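Local coordinates for protein Phikz039 (Pseudomonas phage phikz, PDB 3ZBP) that is PhuZ, a phage member of the tubulin superfamily, whose relatives assemble into cytoskeletal filaments, at residues T221-V226 with V279-S284; L245-D250 with D272-H277. One frame throughout, in Å; residues are numbered along the deposited sequence.

Contact 1 of 2, residues T221-V226 with V279-S284; sequences TVQLHV and VINGLS
The His225 imidazole turns its edge to the partner strand, with Val279 O and Asn281 OD1 both near the ring plane, and its plane stands 74° from that of the Asn281 amide. His225 NE2 donates to Asn281 OD1 over 2.8 Å; the acceptor is level with the ring, but the donor sits well above the carbonyl plane, off the lone pairs. In Asn281, CG lies between the backbone N and the carbonyl carbon (chi1 80°), which brings OD1 over to the imidazole, while ND2 is bonded to Leu237 O. Gln223 lies on the same side of the sheet as His225, Val279 and Asn281; its extended chain crosses Leu283 at about a right angle, with OE1 3.3 Å from Leu283 CD1. A water 2.6 Å from Gln223 OE1 and 2.7 Å from Gly282 O could bridge them, although it has more acceptors in reach than protons. Ile280 and Leu224 point to the opposite side, Ile280 CG1 lying 4.1 Å from Leu224 CD1; Ile280 CG2 also meets Val222 CB at 3.6 Å. The strands run antiparallel, Gln223 with Asn281 and His225 with Val279 forming reciprocal backbone bonds; beyond them, Leu283 N reaches Thr221 O only weakly. Strand 163-168 flanks 222-227 and strand 239-246 flanks 275-282, so the pair lies inside the sheet; Trp208 of helix 202-209 packs on Leu224 and Ile280, and Ser284 caps helix 285-302.

Contact 2 of 2, residues L245-D250 with D272-H277; sequences LYTDPD and DFDQMH
Asp274 O is gripped by the Thr247 backbone N, which donates over 3.1 Å at a nearly straight 172°; a water that accepts from Asp248 N lies 2.9 Å from Asp274 O and probably donates to it. Thr247 OG1 approaches the same oxygen and lies still nearer Phe273 O, at 2.8 Å; its single proton may serve either carbonyl. OG1 reaches this spot because it stands between the backbone N and the carbonyl carbon (chi1 56°), a setting that also sends CG2 over one face of the Phe273 ring. Met276 CE lies on the opposite face of that ring, so the phenyl is held between two methyl groups, both offset toward its rim, while Leu245 CD2 comes within 4.0 Å of Phe273 CZ. The side chains of Leu245 and Met276 lie alongside each other, pointing the same way, and their backbones form a hydrogen-bonded antiparallel pair with two bonds.

On the side of the sheet opposite Leu245 and Met276, Tyr246 and His277 make an offset edge-to-face stack, the edge of the imidazole toward the phenol face with centroids 5.6 Å apart and planes at 78°. His277 NE2 donates to Gln275 OE1 over 2.6 Å, the acceptor level with the ring; ND1 is bonded to Ser244 OG, and together the two bonds should fix the rotation of the imidazole.

Asp248 N-caps the short helix 249-252, and its carboxylate has a salt bridge to Arg251, which pairs only weakly with Asp274. Strand 262-265 borders 239-246 on the far side from 275-282. Helix 175-192 packs on Leu245 and Met276 through Ile191, whereas helix 230-234 touches Gln275 and His277.

In the fold
From the N terminus, the chain lays down the parallel strands through 163-168 and, after helices 175-192 and 202-209, adds 222-227 parallel to them. Strand 239-246 follows, and contact 2 closes a short loop when the chain returns through 272-277, after helices 249-252 and 255-260 and strand 262-265. The same strand, 275-282, then runs on into contact 1, which closes the larger loop around the whole of contact 2. The two are thus nested, their centres about 21 Å apart. Through them strand 275-282 joins 222-227, the last of the parallel run, to 239-246 and the outer part of the sheet, before the chain leaves for helix 285-302.

Contact 1 of 2, residues T221-V226 with V279-S284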
ATOM      1  N   THR A 221       6.401  -4.627  11.600  1.00 12.08           N
ATOM      2  CA  THR A 221       5.843  -3.789  10.547  1.00 12.95           C
ATOM      3  C   THR A 221       6.926  -2.815  10.081  1.00 11.88           C
ATOM      4  O   THR A 221       7.650  -2.245  10.899  1.00 11.72           O
ATOM      5  CB  THR A 221       4.580  -3.031  11.014  1.00 16.80           C
ATOM      6  OG1 THR A 221       3.573  -3.975  11.393  1.00 18.91           O
ATOM      7  CG2 THR A 221       4.013  -2.173   9.887  1.00 12.35           C
ATOM      8  N   VAL A 222       7.050  -2.644   8.770  1.00 10.61           N
ATOM      9  CA  VAL A 222       8.108  -1.810   8.196  1.00  9.61           C
ATOM     10  C   VAL A 222       7.539  -0.796   7.203  1.00 11.96           C
ATOM     11  O   VAL A 222       6.419  -0.972   6.688  1.00 10.49           O
ATOM     12  CB  VAL A 222       9.179  -2.672   7.501  1.00  8.46           C
ATOM     13  CG1 VAL A 222       9.974  -3.453   8.535  1.00 10.89           C
ATOM     14  CG2 VAL A 222       8.535  -3.635   6.516  1.00  9.26           C
ATOM     15  N   GLN A 223       8.310   0.259   6.940  1.00  8.44           N
ATOM     16  CA  GLN A 223       7.897   1.314   6.016  1.00  9.12           C
ATOM     17  C   GLN A 223       8.682   1.201   4.720  1.00  9.62           C
ATOM     18  O   GLN A 223       9.901   1.007   4.738  1.00 10.52           O
ATOM     19  CB  GLN A 223       8.129   2.706   6.627  1.00 12.85           C
ATOM     20  CG  GLN A 223       7.622   3.855   5.737  1.00  9.23           C
ATOM     21  CD  GLN A 223       7.485   5.178   6.476  1.00 13.79           C
ATOM     22  OE1 GLN A 223       7.881   5.300   7.637  1.00 15.71           O
ATOM     23  NE2 GLN A 223       6.925   6.183   5.798  1.00 12.13           N
ATOM     24  N   LEU A 224       7.977   1.299   3.599  1.00 10.52           N
ATOM     25  CA  LEU A 224       8.610   1.347   2.291  1.00  9.16           C
ATOM     26  C   LEU A 224       8.729   2.791   1.822  1.00  9.96           C
ATOM     27  O   LEU A 224       7.720   3.504   1.718  1.00 11.45           O
ATOM     28  CB  LEU A 224       7.783   0.541   1.281  1.00  6.85           C
ATOM     29  CG  LEU A 224       8.204   0.607  -0.188  1.00  8.83           C
ATOM     30  CD1 LEU A 224       9.689   0.284  -0.352  1.00  7.71           C
ATOM     31  CD2 LEU A 224       7.348  -0.355  -1.023  1.00  9.71           C
ATOM     32  N   HIS A 225       9.953   3.222   1.529  1.00  8.97           N
ATOM     33  CA  HIS A 225      10.162   4.543   0.942  1.00  9.16           C
ATOM     34  C   HIS A 225      10.570   4.417  -0.537  1.00 11.55           C
ATOM     35  O   HIS A 225      11.556   3.742  -0.873  1.00  9.01           O
ATOM     36  CB  HIS A 225      11.246   5.307   1.706  1.00 12.58           C
ATOM     37  CG  HIS A 225      11.035   5.354   3.191  1.00 10.68           C
ATOM     38  ND1 HIS A 225      10.521   6.459   3.837  1.00 16.29           N
ATOM     39  CD2 HIS A 225      11.292   4.441   4.156  1.00  9.73           C
ATOM     40  CE1 HIS A 225      10.461   6.219   5.135  1.00 10.46           C
ATOM     41  NE2 HIS A 225      10.919   5.001   5.356  1.00 14.07           N
ATOM     42  N   VAL A 226       9.818   5.068  -1.422  1.00 10.95           N
ATOM     43  CA  VAL A 226      10.160   5.046  -2.840  1.00 12.08           C
ATOM     44  C   VAL A 226      10.884   6.335  -3.207  1.00 14.53           C
ATOM     45  O   VAL A 226      10.294   7.411  -3.178  1.00 13.91           O
ATOM     46  CB  VAL A 226       8.923   4.831  -3.717  1.00 13.70           C
ATOM     47  CG1 VAL A 226       9.287   4.934  -5.186  1.00 14.60           C
ATOM     48  CG2 VAL A 226       8.316   3.454  -3.419  1.00 11.10           C
ATOM     49  N   VAL A 279      13.404   1.587  -0.417  1.00  8.41           N
ATOM     50  CA  VAL A 279      14.069   1.396   0.861  1.00  8.45           C
ATOM     51  C   VAL A 279      13.060   1.006   1.925  1.00  8.96           C
ATOM     52  O   VAL A 279      12.113   1.751   2.203  1.00 10.12           O
ATOM     53  CB  VAL A 279      14.812   2.682   1.278  1.00 13.14           C
ATOM     54  CG1 VAL A 279      15.393   2.550   2.690  1.00 12.29           C
ATOM     55  CG2 VAL A 279      15.912   3.007   0.266  1.00 12.07           C
ATOM     56  N   ILE A 280      13.262  -0.171   2.509  1.00  8.76           N
ATOM     57  CA  ILE A 280      12.456  -0.625   3.631  1.00  8.10           C
ATOM     58  C   ILE A 280      13.204  -0.356   4.927  1.00 10.82           C
ATOM     59  O   ILE A 280      14.367  -0.747   5.077  1.00  7.60           O
ATOM     60  CB  ILE A 280      12.170  -2.124   3.511  1.00  9.98           C
ATOM     61  CG1 ILE A 280      11.227  -2.378   2.337  1.00  6.87           C
ATOM     62  CG2 ILE A 280      11.577  -2.678   4.800  1.00  8.66           C
ATOM     63  CD1 ILE A 280      11.069  -3.869   2.028  1.00 11.59           C
ATOM     64  N   ASN A 281      12.548   0.339   5.857  1.00  8.27           N
ATOM     65  CA  ASN A 281      13.120   0.531   7.182  1.00  9.68           C
ATOM     66  C   ASN A 281      12.048   0.359   8.260  1.00 13.57           C
ATOM     67  O   ASN A 281      10.877   0.112   7.938  1.00 10.22           O
ATOM     68  CB  ASN A 281      13.866   1.879   7.293  1.00 12.86           C
ATOM     69  CG  ASN A 281      12.932   3.070   7.522  1.00 16.75           C
ATOM     70  OD1 ASN A 281      11.748   3.045   7.163  1.00 13.27           O
ATOM     71  ND2 ASN A 281      13.480   4.134   8.110  1.00 15.50           N
ATOM     72  N   GLY A 282      12.446   0.465   9.527  1.00 12.91           N
ATOM     73  CA  GLY A 282      11.529   0.232  10.625  1.00 14.21           C
ATOM     74  C   GLY A 282      10.409   1.257  10.694  1.00 17.70           C
ATOM     75  O   GLY A 282      10.584   2.419  10.318  1.00 18.35           O
ATOM     76  N   LEU A 283       9.238   0.831  11.159  1.00 20.58           N
ATOM     77  CA  LEU A 283       8.118   1.753  11.279  1.00 15.90           C
ATOM     78  C   LEU A 283       7.683   1.884  12.723  1.00 14.28           C
ATOM     79  O   LEU A 283       7.475   0.887  13.416  1.00 16.09           O
ATOM     80  CB  LEU A 283       6.936   1.305  10.415  1.00 18.66           C
ATOM     81  CG  LEU A 283       5.737   2.262  10.473  1.00 14.82           C
ATOM     82  CD1 LEU A 283       5.866   3.344   9.427  1.00 23.00           C
ATOM     83  CD2 LEU A 283       4.415   1.549  10.333  1.00 19.99           C
ATOM     84  N   SER A 284       7.549   3.124  13.177  1.00 18.70           N
ATOM     85  CA  SER A 284       7.076   3.396  14.522  1.00 16.41           C
ATOM     86  C   SER A 284       5.648   3.887  14.436  1.00 15.42           C
ATOM     87  O   SER A 284       5.405   5.041  14.098  1.00 17.71           O
ATOM     88  CB  SER A 284       7.924   4.479  15.191  1.00 22.42           C
ATOM     89  OG  SER A 284       7.308   4.905  16.397  1.00 16.69           O
TER
HETATM   90  O   HOH W   1       9.836   4.728   9.240  1.00 17.75           O

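Contact 2 of 2, residues L245-D250 with D272-H277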
ATOM      1  N   LEU A 245      17.266   0.097  -8.743  1.00  9.09           N
ATOM      2  CA  LEU A 245      17.244  -0.103 -10.183  1.00 11.47           C
ATOM      3  C   LEU A 245      18.023   1.044 -10.857  1.00 12.24           C
ATOM      4  O   LEU A 245      17.712   2.219 -10.646  1.00 14.08           O
ATOM      5  CB  LEU A 245      15.780  -0.105 -10.640  1.00 12.29           C
ATOM      6  CG  LEU A 245      15.334  -0.922 -11.842  1.00 16.98           C
ATOM      7  CD1 LEU A 245      15.876  -2.346 -11.757  1.00 12.53           C
ATOM      8  CD2 LEU A 245      13.791  -0.931 -11.936  1.00 13.14           C
ATOM      9  N   TYR A 246      19.042   0.712 -11.649  1.00 11.29           N
ATOM     10  CA  TYR A 246      19.900   1.732 -12.259  1.00  8.61           C
ATOM     11  C   TYR A 246      19.913   1.585 -13.783  1.00 11.92           C
ATOM     12  O   TYR A 246      20.022   0.460 -14.290  1.00  9.22           O
ATOM     13  CB  TYR A 246      21.350   1.576 -11.785  1.00  8.87           C
ATOM     14  CG  TYR A 246      21.590   1.604 -10.287  1.00  9.12           C
ATOM     15  CD1 TYR A 246      21.402   0.468  -9.516  1.00  9.17           C
ATOM     16  CD2 TYR A 246      22.042   2.758  -9.656  1.00 11.38           C
ATOM     17  CE1 TYR A 246      21.645   0.478  -8.144  1.00 11.03           C
ATOM     18  CE2 TYR A 246      22.279   2.785  -8.281  1.00 12.29           C
ATOM     19  CZ  TYR A 246      22.078   1.642  -7.534  1.00 12.82           C
ATOM     20  OH  TYR A 246      22.307   1.657  -6.170  1.00 14.36           O
ATOM     21  N   THR A 247      19.842   2.710 -14.501  1.00  9.88           N
ATOM     22  CA  THR A 247      20.019   2.709 -15.963  1.00 12.02           C
ATOM     23  C   THR A 247      21.472   2.938 -16.366  1.00 12.21           C
ATOM     24  O   THR A 247      21.843   2.724 -17.525  1.00 12.62           O
ATOM     25  CB  THR A 247      19.116   3.744 -16.694  1.00 11.75           C
ATOM     26  OG1 THR A 247      19.335   5.061 -16.162  1.00 11.78           O
ATOM     27  CG2 THR A 247      17.646   3.377 -16.536  1.00 11.37           C
ATOM     28  N   ASP A 248      22.305   3.339 -15.413  1.00 11.14           N
ATOM     29  CA  ASP A 248      23.727   3.567 -15.717  1.00 14.43           C
ATOM     30  C   ASP A 248      24.659   2.927 -14.684  1.00 14.95           C
ATOM     31  O   ASP A 248      25.392   3.631 -13.977  1.00 15.24           O
ATOM     32  CB  ASP A 248      24.002   5.071 -15.818  1.00 16.45           C
ATOM     33  CG  ASP A 248      25.392   5.387 -16.349  1.00 23.39           C
ATOM     34  OD1 ASP A 248      26.143   4.451 -16.721  1.00 22.35           O
ATOM     35  OD2 ASP A 248      25.724   6.591 -16.397  1.00 23.25           O
ATOM     36  N   PRO A 249      24.654   1.585 -14.610  1.00 14.81           N
ATOM     37  CA  PRO A 249      25.483   0.905 -13.614  1.00 15.07           C
ATOM     38  C   PRO A 249      26.973   1.152 -13.825  1.00 17.08           C
ATOM     39  O   PRO A 249      27.708   1.157 -12.827  1.00 13.58           O
ATOM     40  CB  PRO A 249      25.143  -0.575 -13.817  1.00 13.93           C
ATOM     41  CG  PRO A 249      24.610  -0.661 -15.212  1.00 15.59           C
ATOM     42  CD  PRO A 249      23.891   0.635 -15.437  1.00 13.01           C
ATOM     43  N   ASP A 250      27.407   1.359 -15.073  1.00 19.51           N
ATOM     44  CA  ASP A 250      28.817   1.651 -15.347  1.00 21.02           C
ATOM     45  C   ASP A 250      29.278   2.818 -14.471  1.00 19.35           C
ATOM     46  O   ASP A 250      30.387   2.814 -13.952  1.00 25.27           O
ATOM     47  CB  ASP A 250      29.046   2.004 -16.829  1.00 18.40           C
ATOM     48  CG  ASP A 250      29.008   0.794 -17.757  1.00 22.26           C
ATOM     49  OD1 ASP A 250      28.536  -0.299 -17.372  1.00 23.65           O
ATOM     50  OD2 ASP A 250      29.444   0.945 -18.912  1.00 30.52           O
ATOM     51  N   ASP A 272      13.498   5.781 -18.874  1.00 21.04           N
ATOM     52  CA  ASP A 272      13.952   7.166 -18.955  1.00 27.34           C
ATOM     53  C   ASP A 272      14.539   7.715 -17.653  1.00 25.34           C
ATOM     54  O   ASP A 272      15.203   8.754 -17.659  1.00 23.16           O
ATOM     55  CB  ASP A 272      12.812   8.061 -19.452  1.00 29.19           C
ATOM     56  CG  ASP A 272      12.129   7.495 -20.692  1.00 35.04           C
ATOM     57  OD1 ASP A 272      12.788   6.741 -21.445  1.00 37.42           O
ATOM     58  OD2 ASP A 272      10.931   7.791 -20.904  1.00 45.09           O
ATOM     59  N   PHE A 273      14.311   7.012 -16.545  1.00 19.63           N
ATOM     60  CA  PHE A 273      14.827   7.450 -15.245  1.00 19.05           C
ATOM     61  C   PHE A 273      16.313   7.156 -15.093  1.00 17.11           C
ATOM     62  O   PHE A 273      16.861   6.315 -15.804  1.00 22.70           O
ATOM     63  CB  PHE A 273      14.036   6.816 -14.086  1.00 17.20           C
ATOM     64  CG  PHE A 273      14.113   5.293 -14.027  1.00 14.92           C
ATOM     65  CD1 PHE A 273      15.137   4.657 -13.335  1.00 14.88           C
ATOM     66  CD2 PHE A 273      13.138   4.511 -14.628  1.00 15.55           C
ATOM     67  CE1 PHE A 273      15.205   3.265 -13.276  1.00 14.87           C
ATOM     68  CE2 PHE A 273      13.192   3.126 -14.571  1.00 13.29           C
ATOM     69  CZ  PHE A 273      14.227   2.500 -13.891  1.00 15.29           C
ATOM     70  N   ASP A 274      16.956   7.859 -14.165  1.00 15.90           N
ATOM     71  CA  ASP A 274      18.343   7.597 -13.799  1.00 16.13           C
ATOM     72  C   ASP A 274      18.426   6.402 -12.849  1.00 18.81           C
ATOM     73  O   ASP A 274      19.044   5.382 -13.178  1.00 17.75           O
ATOM     74  CB  ASP A 274      18.949   8.846 -13.148  1.00 20.25           C
ATOM     75  CG  ASP A 274      20.390   8.641 -12.692  1.00 21.28           C
ATOM     76  OD1 ASP A 274      20.975   7.580 -12.983  1.00 24.27           O
ATOM     77  OD2 ASP A 274      20.938   9.547 -12.028  1.00 28.17           O
ATOM     78  N   GLN A 275      17.819   6.528 -11.668  1.00 14.82           N
ATOM     79  CA  GLN A 275      17.822   5.437 -10.703  1.00 14.62           C
ATOM     80  C   GLN A 275      16.604   5.497  -9.779  1.00 14.02           C
ATOM     81  O   GLN A 275      16.071   6.582  -9.518  1.00 14.26           O
ATOM     82  CB  GLN A 275      19.140   5.412  -9.912  1.00 15.92           C
ATOM     83  CG  GLN A 275      19.513   6.706  -9.217  1.00 16.83           C
ATOM     84  CD  GLN A 275      20.898   6.654  -8.567  1.00 20.30           C
ATOM     85  OE1 GLN A 275      21.025   6.524  -7.345  1.00 20.79           O
ATOM     86  NE2 GLN A 275      21.937   6.788  -9.380  1.00 20.09           N
ATOM     87  N   MET A 276      16.145   4.332  -9.320  1.00  9.87           N
ATOM     88  CA  MET A 276      15.029   4.254  -8.382  1.00 13.03           C
ATOM     89  C   MET A 276      15.408   3.391  -7.194  1.00 13.83           C
ATOM     90  O   MET A 276      15.953   2.299  -7.363  1.00 13.28           O
ATOM     91  CB  MET A 276      13.779   3.688  -9.057  1.00 12.68           C
ATOM     92  CG  MET A 276      13.073   4.681  -9.957  1.00 16.14           C
ATOM     93  SD  MET A 276      11.424   4.142 -10.468  1.00 17.74           S
ATOM     94  CE  MET A 276      11.762   2.520 -11.153  1.00 14.97           C
ATOM     95  N   HIS A 277      15.113   3.879  -5.994  1.00 10.16           N
ATOM     96  CA  HIS A 277      15.473   3.174  -4.774  1.00 10.53           C
ATOM     97  C   HIS A 277      14.247   2.864  -3.937  1.00 11.38           C
ATOM     98  O   HIS A 277      13.416   3.738  -3.680  1.00 11.71           O
ATOM     99  CB  HIS A 277      16.467   4.000  -3.965  1.00 13.29           C
ATOM    100  CG  HIS A 277      17.709   4.335  -4.728  1.00 13.78           C
ATOM    101  ND1 HIS A 277      18.706   3.411  -4.956  1.00 12.90           N
ATOM    102  CD2 HIS A 277      18.100   5.473  -5.341  1.00 14.35           C
ATOM    103  CE1 HIS A 277      19.667   3.973  -5.668  1.00 13.18           C
ATOM    104  NE2 HIS A 277      19.331   5.226  -5.909  1.00 12.95           N
TER
HETATM  105  O   HOH W   2      21.881   4.730 -12.919  1.00 10.20           O